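Inactive Zymogen C11 Protease (Parabacteroides distasonis, PDB 6MZO) is the inactive zymogen of a clostripain-like (C11) protease, a clan CD enzyme that probably cleaves peptide bonds with a cysteine nucleophile once activated. Local coordinates at residues S260-M265 and F278-S283; S252-V257 and S283-E288. All coordinates share one frame; numbering follows the deposited sequence.

Contact 1: S260-M265 and F278-S283; sequences SELQIM and FDDYVS
Asp280 points from helix 278-283 at the 260-265 segment and takes hold of its backbone. OD2 accepts the backbone amide of Gln263, 2.8 Å from N to OD2, at an N-H...O angle of 158°. The donor arrives nearly in line with the C-O bond. The CG of Asp280 is anti to its own N (chi1 -163°), which carries the carboxylate out to the segment. A water donates to OD2 and to Glu261 O, so OD2 receives two hydrogens. OD1 forms a salt bridge with Arg284. Leu262 CD2 lies over the face of the carboxylate, 3.7 Å from Asp280 OD2. This part of the clostripain-like chain lies to one side of the main mixed sheet, by the two-stranded antiparallel sheet 275-277/332-334. The 260-265 segment bonds to strand 275-277 through its backbone, and the strand runs straight into helix 278-283. The side-chain amide of Gln263 turns away: OE1 accepts from Asn326 N, and NE2 gives to Pro324 O and Ile264 O. Next on the helix, Tyr281 meets the other branch of Leu262, with CD1 of the leucine 4.2 Å from CD1 of the ring, at an oblique approach. Ser283 OG bonds back to Asp280 O at 2.7 Å.

Contact 2: S252-V257 and S283-E288; sequences SDLFAV and SRLATE
Val257 and Leu285 make the closest approach, with CG2 of the valine 3.7 Å from CD2 of the leucine. The two side chains cross at about a right angle. The same CG2 lies 4.0 Å from Leu285 CG, so one methyl rests against the branched end of the leucine. The other methyl of Val257, CG1, packs on the aliphatic start of Arg284, 4.0 Å from its CG. With chi1 at 174°, CG1 is anti to the valine N, and the two methyls serve two different neighbours. With an alanine here, the methyls of Val257 would be missing, a gap would probably open beside Leu285, and Arg284 CG would probably lose one of its apolar neighbours. Leu254 adds a second contact to Leu285, its CD2 4.0 Å from CD1 of that residue. Leu285 thus meets Val257 with one methyl and Leu254 with the other.

Further out, Leu245 and Phe246 of helix 235-246 also touch Leu285. Arg284 bends at chi2 (-48°), and its guanidinium leads away from Val257 toward its partner Asp280. At the helix start, Asp253 OD2 accepts the amide of Thr250. Val257 N bonds Leu254 O at 3.1 Å, which holds the valine close to Leu254. Beyond Leu285, Thr287 is the N-cap of helix 288-301. The arrangement is plain apolar packing between the short helix 251-255 with the residues after it, and the loop that joins helix 278-283 to helix 288-301.

Contact 1 and contact 2 have their centres 11 Å apart and share Ser283. Along the chain, contact 1 is nested inside the loop that contact 2 closes. Arg284 and Tyr281 join them. The guanidinium of Arg284 lies beside the 260-265 segment of contact 1, with NE 3.7 Å from Leu262 CD2. Tyr281 reaches the other way: its OH is 3.7 Å from Leu254 CD2, and its CE1 is 4.1 Å from Val257 CG1. A glycerol, probably from the crystallisation liquor, sits about 3 Å from the side chain of Leu254. The centres of contacts 1 and 2 are about 20 Å and 27 Å from the centre of the chain, on the same side.

Contact 1: S260-M265 and F278-S283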
ATOM      1  N   SER A 260      12.770  15.046 -16.303  1.00 34.57           N
ATOM      2  CA  SER A 260      14.132  15.174 -15.801  1.00 35.01           C
ATOM      3  C   SER A 260      14.236  16.224 -14.693  1.00 37.42           C
ATOM      4  O   SER A 260      15.208  16.235 -13.925  1.00 40.32           O
ATOM      5  CB  SER A 260      15.048  15.525 -16.957  1.00 37.62           C
ATOM      6  OG  SER A 260      14.721  16.822 -17.434  1.00 39.68           O
ATOM      7  N   GLU A 261      13.180  17.048 -14.583  1.00 34.92           N
ATOM      8  CA  GLU A 261      13.086  18.101 -13.575  1.00 38.45           C
ATOM      9  C   GLU A 261      12.284  17.648 -12.352  1.00 33.79           C
ATOM     10  O   GLU A 261      12.237  18.375 -11.356  1.00 35.55           O
ATOM     11  CB  GLU A 261      12.388  19.344 -14.142  1.00 42.51           C
ATOM     12  CG  GLU A 261      13.074  19.944 -15.342  1.00 56.26           C
ATOM     13  CD  GLU A 261      14.463  20.322 -15.002  1.00 69.94           C
ATOM     14  OE1 GLU A 261      14.640  21.144 -14.080  1.00 73.67           O
ATOM     15  OE2 GLU A 261      15.380  19.756 -15.619  1.00 76.38           O
ATOM     16  N   LEU A 262      11.628  16.488 -12.442  1.00 27.98           N
ATOM     17  CA  LEU A 262      10.679  16.094 -11.395  1.00 24.96           C
ATOM     18  C   LEU A 262      11.302  15.261 -10.295  1.00 28.21           C
ATOM     19  O   LEU A 262      12.247  14.526 -10.538  1.00 30.39           O
ATOM     20  CB  LEU A 262       9.525  15.258 -11.969  1.00 27.93           C
ATOM     21  CG  LEU A 262       8.570  15.980 -12.907  1.00 26.55           C
ATOM     22  CD1 LEU A 262       7.527  14.958 -13.474  1.00 24.39           C
ATOM     23  CD2 LEU A 262       7.882  17.106 -12.140  1.00 29.78           C
ATOM     24  N   GLN A 263      10.731  15.337  -9.078  1.00 25.86           N
ATOM     25  CA  GLN A 263      11.190  14.497  -8.014  1.00 25.75           C
ATOM     26  C   GLN A 263      10.817  13.032  -8.301  1.00 25.13           C
ATOM     27  O   GLN A 263       9.649  12.681  -8.388  1.00 26.00           O
ATOM     28  CB  GLN A 263      10.561  14.931  -6.666  1.00 25.18           C
ATOM     29  CG  GLN A 263      10.702  13.904  -5.508  1.00 25.62           C
ATOM     30  CD  GLN A 263      12.090  13.805  -4.966  1.00 26.97           C
ATOM     31  OE1 GLN A 263      12.684  14.806  -4.548  1.00 31.03           O
ATOM     32  NE2 GLN A 263      12.648  12.615  -4.972  1.00 26.69           N
ATOM     33  N   ILE A 264      11.828  12.183  -8.391  1.00 26.77           N
ATOM     34  CA  ILE A 264      11.548  10.749  -8.625  1.00 23.14           C
ATOM     35  C   ILE A 264      10.860  10.090  -7.422  1.00 25.81           C
ATOM     36  O   ILE A 264      11.238  10.388  -6.281  1.00 28.18           O
ATOM     37  CB  ILE A 264      12.867   9.998  -8.915  1.00 24.43           C
ATOM     38  CG1 ILE A 264      13.360  10.388 -10.260  1.00 26.51           C
ATOM     39  CG2 ILE A 264      12.664   8.442  -8.891  1.00 27.49           C
ATOM     40  CD1 ILE A 264      14.823   9.994 -10.424  1.00 28.94           C
ATOM     41  N   MET A 265       9.898   9.194  -7.670  1.00 21.15           N
ATOM     42  CA  MET A 265       9.383   8.335  -6.576  1.00 21.17           C
ATOM     43  C   MET A 265       9.713   6.890  -6.878  1.00 24.48           C
ATOM     44  O   MET A 265      10.106   6.161  -5.964  1.00 26.74           O
ATOM     45  CB  MET A 265       7.851   8.532  -6.391  1.00 22.07           C
ATOM     46  CG  MET A 265       7.589   9.875  -5.685  1.00 25.76           C
ATOM     47  SD  MET A 265       7.892   9.764  -3.864  1.00 24.98           S
ATOM     48  CE  MET A 265       8.918  11.208  -3.546  1.00 25.95           C
ATOM     49  N   PHE A 278       3.581  13.532  -6.670  1.00 21.69           N
ATOM     50  CA  PHE A 278       2.319  14.059  -7.121  1.00 20.35           C
ATOM     51  C   PHE A 278       2.232  15.588  -7.175  1.00 20.81           C
ATOM     52  O   PHE A 278       1.884  16.151  -8.150  1.00 20.84           O
ATOM     53  CB  PHE A 278       1.229  13.440  -6.260  1.00 20.56           C
ATOM     54  CG  PHE A 278      -0.169  13.657  -6.732  1.00 22.85           C
ATOM     55  CD1 PHE A 278      -0.473  13.894  -8.034  1.00 23.55           C
ATOM     56  CD2 PHE A 278      -1.183  13.571  -5.844  1.00 22.46           C
ATOM     57  CE1 PHE A 278      -1.767  14.040  -8.429  1.00 25.24           C
ATOM     58  CE2 PHE A 278      -2.480  13.721  -6.226  1.00 22.37           C
ATOM     59  CZ  PHE A 278      -2.775  13.955  -7.526  1.00 21.04           C
ATOM     60  N   ASP A 279       2.588  16.228  -6.077  1.00 22.73           N
ATOM     61  CA  ASP A 279       2.539  17.666  -5.991  1.00 22.74           C
ATOM     62  C   ASP A 279       3.477  18.299  -6.999  1.00 23.65           C
ATOM     63  O   ASP A 279       3.109  19.195  -7.666  1.00 24.84           O
ATOM     64  CB  ASP A 279       2.836  18.122  -4.552  1.00 24.66           C
ATOM     65  CG  ASP A 279       2.790  19.625  -4.370  1.00 26.83           C
ATOM     66  OD1 ASP A 279       3.623  20.299  -4.900  1.00 28.54           O
ATOM     67  OD2 ASP A 279       1.932  20.085  -3.652  1.00 32.81           O
ATOM     68  N   ASP A 280       4.682  17.785  -7.099  1.00 25.35           N
ATOM     69  CA  ASP A 280       5.648  18.294  -8.032  1.00 27.23           C
ATOM     70  C   ASP A 280       5.087  18.256  -9.462  1.00 25.60           C
ATOM     71  O   ASP A 280       5.134  19.219 -10.149  1.00 27.34           O
ATOM     72  CB  ASP A 280       6.947  17.521  -7.912  1.00 26.03           C
ATOM     73  CG  ASP A 280       8.134  18.232  -8.542  1.00 29.48           C
ATOM     74  OD1 ASP A 280       8.023  19.390  -8.849  1.00 30.49           O
ATOM     75  OD2 ASP A 280       9.143  17.585  -8.702  1.00 29.00           O
ATOM     76  N   TYR A 281       4.540  17.126  -9.856  1.00 22.73           N
ATOM     77  CA  TYR A 281       3.959  16.997 -11.179  1.00 22.44           C
ATOM     78  C   TYR A 281       2.841  18.003 -11.392  1.00 24.27           C
ATOM     79  O   TYR A 281       2.825  18.719 -12.343  1.00 25.06           O
ATOM     80  CB  TYR A 281       3.427  15.593 -11.384  1.00 19.07           C
ATOM     81  CG  TYR A 281       2.793  15.336 -12.721  1.00 21.23           C
ATOM     82  CD1 TYR A 281       3.402  15.739 -13.874  1.00 24.07           C
ATOM     83  CD2 TYR A 281       1.603  14.675 -12.813  1.00 24.65           C
ATOM     84  CE1 TYR A 281       2.822  15.498 -15.099  1.00 26.87           C
ATOM     85  CE2 TYR A 281       1.020  14.421 -14.023  1.00 25.15           C
ATOM     86  CZ  TYR A 281       1.643  14.838 -15.159  1.00 26.60           C
ATOM     87  OH  TYR A 281       1.077  14.597 -16.357  1.00 30.83           O
ATOM     88  N   VAL A 282       1.890  18.019 -10.488  1.00 23.37           N
ATOM     89  CA  VAL A 282       0.769  18.947 -10.606  1.00 23.99           C
ATOM     90  C   VAL A 282       1.236  20.398 -10.673  1.00 25.28           C
ATOM     91  O   VAL A 282       0.691  21.204 -11.473  1.00 27.70           O
ATOM     92  CB  VAL A 282      -0.266  18.739  -9.373  1.00 24.02           C
ATOM     93  CG1 VAL A 282      -1.185  19.941  -9.256  1.00 27.37           C
ATOM     94  CG2 VAL A 282      -1.053  17.474  -9.590  1.00 24.24           C
ATOM     95  N   SER A 283       2.303  20.740  -9.942  1.00 24.98           N
ATOM     96  CA  SER A 283       2.809  22.115  -9.987  1.00 26.12           C
ATOM     97  C   SER A 283       3.306  22.544 -11.402  1.00 27.09           C
ATOM     98  O   SER A 283       3.372  23.738 -11.709  1.00 30.77           O
ATOM     99  CB  SER A 283       3.953  22.309  -8.942  1.00 31.41           C
ATOM    100  OG  SER A 283       5.174  21.788  -9.482  1.00 32.30           O
TER
HETATM  101  O   HOH W   1      11.533  18.982  -8.585  1.00 32.98           O

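Contact 2: S252-V257 and S283-E288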
ATOM      1  N   SER A 252      -0.238  16.179 -26.103  1.00 28.38           N
ATOM      2  CA  SER A 252       0.940  16.999 -26.363  1.00 29.87           C
ATOM      3  C   SER A 252       1.274  17.923 -25.174  1.00 31.05           C
ATOM      4  O   SER A 252       2.449  18.088 -24.798  1.00 35.24           O
ATOM      5  CB  SER A 252       0.763  17.837 -27.656  1.00 39.75           C
ATOM      6  OG  SER A 252       0.682  16.986 -28.806  1.00 41.91           O
ATOM      7  N   ASP A 253       0.256  18.495 -24.544  1.00 30.84           N
ATOM      8  CA  ASP A 253       0.475  19.251 -23.281  1.00 30.37           C
ATOM      9  C   ASP A 253       1.149  18.397 -22.179  1.00 32.07           C
ATOM     10  O   ASP A 253       2.037  18.860 -21.470  1.00 32.13           O
ATOM     11  CB  ASP A 253      -0.854  19.772 -22.710  1.00 31.33           C
ATOM     12  CG  ASP A 253      -1.580  20.743 -23.614  1.00 32.73           C
ATOM     13  OD1 ASP A 253      -0.949  21.428 -24.471  1.00 33.50           O
ATOM     14  OD2 ASP A 253      -2.816  20.859 -23.444  1.00 36.56           O
ATOM     15  N   LEU A 254       0.685  17.167 -21.996  1.00 26.20           N
ATOM     16  CA  LEU A 254       1.234  16.312 -20.960  1.00 25.84           C
ATOM     17  C   LEU A 254       2.693  15.955 -21.248  1.00 27.30           C
ATOM     18  O   LEU A 254       3.556  15.946 -20.358  1.00 27.68           O
ATOM     19  CB  LEU A 254       0.387  15.030 -20.826  1.00 28.35           C
ATOM     20  CG  LEU A 254      -1.041  15.386 -20.452  1.00 26.42           C
ATOM     21  CD1 LEU A 254      -1.889  14.070 -20.585  1.00 32.95           C
ATOM     22  CD2 LEU A 254      -1.167  15.879 -19.000  1.00 24.88           C
ATOM     23  N   PHE A 255       2.947  15.686 -22.514  1.00 29.82           N
ATOM     24  CA  PHE A 255       4.255  15.201 -22.909  1.00 30.42           C
ATOM     25  C   PHE A 255       5.284  16.313 -22.838  1.00 31.47           C
ATOM     26  O   PHE A 255       6.488  16.054 -22.791  1.00 34.25           O
ATOM     27  CB  PHE A 255       4.213  14.631 -24.335  1.00 29.68           C
ATOM     28  CG  PHE A 255       3.399  13.335 -24.477  1.00 31.20           C
ATOM     29  CD1 PHE A 255       2.992  12.602 -23.355  1.00 29.75           C
ATOM     30  CD2 PHE A 255       3.055  12.883 -25.729  1.00 33.98           C
ATOM     31  CE1 PHE A 255       2.266  11.454 -23.532  1.00 34.31           C
ATOM     32  CE2 PHE A 255       2.340  11.708 -25.922  1.00 36.65           C
ATOM     33  CZ  PHE A 255       1.941  10.986 -24.811  1.00 34.81           C
ATOM     34  N   ALA A 256       4.828  17.551 -22.830  1.00 29.25           N
ATOM     35  CA  ALA A 256       5.739  18.684 -22.679  1.00 29.57           C
ATOM     36  C   ALA A 256       6.305  18.848 -21.248  1.00 35.07           C
ATOM     37  O   ALA A 256       7.297  19.584 -21.027  1.00 36.70           O
ATOM     38  CB  ALA A 256       5.026  19.994 -23.138  1.00 31.38           C
ATOM     39  N   VAL A 257       5.733  18.171 -20.262  1.00 34.07           N
ATOM     40  CA  VAL A 257       6.301  18.233 -18.928  1.00 33.72           C
ATOM     41  C   VAL A 257       7.631  17.488 -18.880  1.00 36.47           C
ATOM     42  O   VAL A 257       7.669  16.296 -19.188  1.00 34.86           O
ATOM     43  CB  VAL A 257       5.374  17.608 -17.887  1.00 31.06           C
ATOM     44  CG1 VAL A 257       6.062  17.560 -16.514  1.00 30.11           C
ATOM     45  CG2 VAL A 257       3.985  18.283 -17.899  1.00 30.60           C
ATOM     46  N   SER A 283       2.303  20.740  -9.942  1.00 24.98           N
ATOM     47  CA  SER A 283       2.809  22.115  -9.987  1.00 26.12           C
ATOM     48  C   SER A 283       3.306  22.544 -11.402  1.00 27.09           C
ATOM     49  O   SER A 283       3.372  23.738 -11.709  1.00 30.77           O
ATOM     50  CB  SER A 283       3.953  22.309  -8.942  1.00 31.41           C
ATOM     51  OG  SER A 283       5.174  21.788  -9.482  1.00 32.30           O
ATOM     52  N   ARG A 284       3.591  21.573 -12.276  1.00 26.81           N
ATOM     53  CA  ARG A 284       4.014  21.849 -13.659  1.00 30.08           C
ATOM     54  C   ARG A 284       2.875  22.124 -14.616  1.00 32.49           C
ATOM     55  O   ARG A 284       3.084  22.644 -15.713  1.00 35.67           O
ATOM     56  CB  ARG A 284       4.799  20.680 -14.262  1.00 31.63           C
ATOM     57  CG  ARG A 284       5.941  20.139 -13.442  1.00 32.68           C
ATOM     58  CD  ARG A 284       6.787  21.232 -12.963  1.00 38.47           C
ATOM     59  NE  ARG A 284       7.668  20.801 -11.882  1.00 39.54           N
ATOM     60  CZ  ARG A 284       8.991  20.962 -11.889  1.00 47.99           C
ATOM     61  NH1 ARG A 284       9.594  21.565 -12.945  1.00 53.39           N
ATOM     62  NH2 ARG A 284       9.705  20.529 -10.858  1.00 44.06           N
ATOM     63  N   LEU A 285       1.672  21.794 -14.218  1.00 29.75           N
ATOM     64  CA  LEU A 285       0.500  21.881 -15.088  1.00 29.10           C
ATOM     65  C   LEU A 285      -0.544  22.856 -14.565  1.00 29.53           C
ATOM     66  O   LEU A 285      -1.240  23.502 -15.368  1.00 32.18           O
ATOM     67  CB  LEU A 285      -0.141  20.511 -15.230  1.00 27.42           C
ATOM     68  CG  LEU A 285       0.666  19.506 -16.076  1.00 29.55           C
ATOM     69  CD1 LEU A 285       0.030  18.143 -15.956  1.00 28.68           C
ATOM     70  CD2 LEU A 285       0.669  19.925 -17.564  1.00 30.64           C
ATOM     71  N   ALA A 286      -0.659  22.946 -13.233  1.00 26.57           N
ATOM     72  CA  ALA A 286      -1.695  23.799 -12.624  1.00 29.06           C
ATOM     73  C   ALA A 286      -1.453  25.279 -12.753  1.00 32.33           C
ATOM     74  O   ALA A 286      -0.316  25.770 -12.660  1.00 32.73           O
ATOM     75  CB  ALA A 286      -1.827  23.454 -11.107  1.00 28.10           C
ATOM     76  N   THR A 287      -2.545  26.032 -12.910  1.00 35.25           N
ATOM     77  CA  THR A 287      -2.503  27.471 -12.719  1.00 34.98           C
ATOM     78  C   THR A 287      -2.266  27.710 -11.207  1.00 33.07           C
ATOM     79  O   THR A 287      -2.325  26.785 -10.433  1.00 36.11           O
ATOM     80  CB  THR A 287      -3.801  28.155 -13.133  1.00 36.63           C
ATOM     81  OG1 THR A 287      -4.863  27.663 -12.288  1.00 37.14           O
ATOM     82  CG2 THR A 287      -4.112  27.854 -14.561  1.00 32.92           C
ATOM     83  N   GLU A 288      -1.939  28.945 -10.834  1.00 40.49           N
ATOM     84  CA  GLU A 288      -1.691  29.244  -9.432  1.00 43.48           C
ATOM     85  C   GLU A 288      -2.933  28.940  -8.618  1.00 40.36           C
ATOM     86  O   GLU A 288      -2.849  28.345  -7.540  1.00 41.85           O
ATOM     87  CB  GLU A 288      -1.281  30.685  -9.241  1.00 47.14           C
ATOM     88  CG  GLU A 288      -0.895  31.014  -7.803  1.00 58.34           C
ATOM     89  CD  GLU A 288      -0.702  32.505  -7.616  1.00 72.62           C
ATOM     90  OE1 GLU A 288      -1.169  33.062  -6.587  1.00 77.42           O
ATOM     91  OE2 GLU A 288      -0.106  33.128  -8.534  1.00 76.83           O
TER